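Local coordinates for putative flavoprotein (Bacteroides eggerthii, PDB 4ICI) that binds flavin mononucleotide in a flavodoxin-like fold and probably acts in electron transfer or another flavin-dependent redox reaction, at residues Ala124-Ser129 with Leu152-Asp157. Sequence-based numbering, arbitrary orientation.
With FMN (flavin mononucleotide), chain B.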
# COMPACT_ATOMS: atom_id res chain seq x y z
N ALA A 124 2.44 5.10 2.89
CA ALA A 124 2.21 5.85 1.65
C ALA A 124 3.28 6.86 1.38
O ALA A 124 4.05 7.22 2.27
CB ALA A 124 0.81 6.54 1.71
N THR A 125 3.31 7.29 0.13
CA THR A 125 3.97 8.53 -0.25
C THR A 125 2.95 9.44 -0.92
O THR A 125 1.90 8.99 -1.37
CB THR A 125 5.21 8.31 -1.16
OG1 THR A 125 4.83 7.86 -2.46
CG2 THR A 125 6.23 7.35 -0.53
N SER A 126 3.24 10.75 -0.96
CA SER A 126 2.28 11.73 -1.48
C SER A 126 2.99 13.01 -1.84
O SER A 126 4.17 13.21 -1.49
CB SER A 126 1.21 12.07 -0.46
OG SER A 126 1.72 12.92 0.55
N GLY A 127 2.22 13.86 -2.49
CA GLY A 127 2.63 15.23 -2.77
C GLY A 127 2.31 16.22 -1.66
O GLY A 127 2.39 17.43 -1.90
N GLY A 128 1.96 15.72 -0.48
CA GLY A 128 1.56 16.58 0.63
C GLY A 128 0.42 16.05 1.49
O GLY A 128 0.36 16.32 2.71
N SER A 129 -0.52 15.34 0.86
CA SER A 129 -1.64 14.82 1.63
C SER A 129 -1.15 13.86 2.70
O SER A 129 -0.20 13.10 2.49
CB SER A 129 -2.61 14.07 0.74
OG SER A 129 -3.32 14.95 -0.10
N LEU A 152 2.86 8.15 6.57
CA LEU A 152 3.38 8.74 5.37
C LEU A 152 4.90 8.69 5.47
O LEU A 152 5.49 9.16 6.46
CB LEU A 152 2.85 10.17 5.23
CG LEU A 152 3.04 10.94 3.95
CD1 LEU A 152 2.21 10.34 2.80
CD2 LEU A 152 2.67 12.41 4.19
N LEU A 153 5.52 8.09 4.45
CA LEU A 153 6.96 7.87 4.41
C LEU A 153 7.64 8.69 3.28
O LEU A 153 8.52 8.19 2.57
CB LEU A 153 7.27 6.40 4.28
CG LEU A 153 6.75 5.49 5.40
CD1 LEU A 153 7.22 4.08 5.15
CD2 LEU A 153 7.19 6.00 6.82
N ASN A 154 7.22 9.93 3.11
CA ASN A 154 7.89 10.81 2.14
C ASN A 154 9.34 11.06 2.49
O ASN A 154 10.20 11.10 1.60
CB ASN A 154 7.16 12.16 2.03
CG ASN A 154 5.84 12.04 1.29
OD1 ASN A 154 5.67 11.14 0.48
ND2 ASN A 154 4.90 12.95 1.57
N ARG A 155 9.61 11.23 3.76
CA ARG A 155 10.99 11.35 4.22
C ARG A 155 11.08 10.45 5.42
O ARG A 155 10.39 10.69 6.43
CB ARG A 155 11.32 12.81 4.54
CG ARG A 155 11.45 13.68 3.30
N THR A 156 11.86 9.38 5.30
CA THR A 156 11.98 8.47 6.40
C THR A 156 13.40 7.94 6.54
O THR A 156 14.26 8.15 5.66
CB THR A 156 10.94 7.31 6.30
OG1 THR A 156 10.78 6.72 7.60
CG2 THR A 156 11.35 6.26 5.30
N ASP A 157 13.64 7.31 7.67
CA ASP A 157 14.88 6.64 7.97
C ASP A 157 14.62 5.57 9.01
O ASP A 157 13.48 5.42 9.50
CB ASP A 157 16.00 7.63 8.36
CG ASP A 157 15.72 8.43 9.62
OD1 ASP A 157 14.96 8.04 10.51
OD2 ASP A 157 16.36 9.49 9.76
N1 FMN B . -0.53 13.70 -3.78
C2 FMN B . -1.19 14.23 -2.70
O2 FMN B . -0.54 14.77 -1.81
N3 FMN B . -2.58 14.14 -2.63
C4 FMN B . -3.35 13.59 -3.64
O4 FMN B . -4.57 13.52 -3.44
C4A FMN B . -2.67 13.08 -4.77
N5 FMN B . -3.40 12.53 -5.84
C5A FMN B . -2.67 12.01 -6.92
C6 FMN B . -3.37 11.42 -7.99
C7 FMN B . -2.69 10.88 -9.05
C7M FMN B . -3.45 10.21 -10.16
C8 FMN B . -1.31 10.90 -9.09
C8M FMN B . -0.57 10.33 -10.28
C9 FMN B . -0.61 11.49 -8.05
C9A FMN B . -1.28 12.04 -6.93
N10 FMN B . -0.58 12.63 -5.87
C10 FMN B . -1.27 13.14 -4.79
C1' FMN B . 0.92 12.62 -5.86
C2' FMN B . 1.42 11.22 -5.43
O2' FMN B . 0.83 10.73 -4.25
C3' FMN B . 2.94 11.21 -5.14
O3' FMN B . 3.66 11.87 -6.23
C4' FMN B . 3.51 9.80 -4.83
O4' FMN B . 4.75 10.00 -4.18
C5' FMN B . 3.78 9.02 -6.17
O5' FMN B . 4.28 7.77 -5.77
P FMN B . 4.88 6.70 -6.81
O1P FMN B . 6.12 7.39 -7.41
O2P FMN B . 5.12 5.46 -6.10
O3P FMN B . 3.86 6.41 -7.91
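In the FMN pocket of this flavodoxin-like fold, the loop leaving parallel strand 119-125 is held on the side away from the flavin by the segment just past the neighbouring edge strand 146-152, and Asn154 makes the main link to Ser126. In such folds the flavin sits at the C-terminal ends of the parallel strands, bound by the loops that follow them. Here the backbone bond from Leu153 N, just past the edge strand, to Ala124 O (2.8 Å) is almost straight. Beyond it the amide of Asn154 takes over. Its CG stands beside its own backbone N (chi1 -72°), which carries OD1 back to Ser126 N at 2.9 Å; that N-H meets an OD1 lone pair in the carbonyl plane. ND2 adds a weak bond to Ser126 OG. This hydroxyl also accepts from Gly128 N in an ST turn and donates to Ser129 O (2.7 Å), fixing the curl of the loop, while Leu152 lays CD1 against Ser126 OG and CD2 against Ser129 O. The curl brings backbone N-H groups and the Ser129 hydroxyl to the pyrimidine edge: Gly127 N bonds to FMN N1, Ser129 N reaches FMN O2 at 2.7 Å, and FMN N3 donates to Ser129 OG at 2.8 Å.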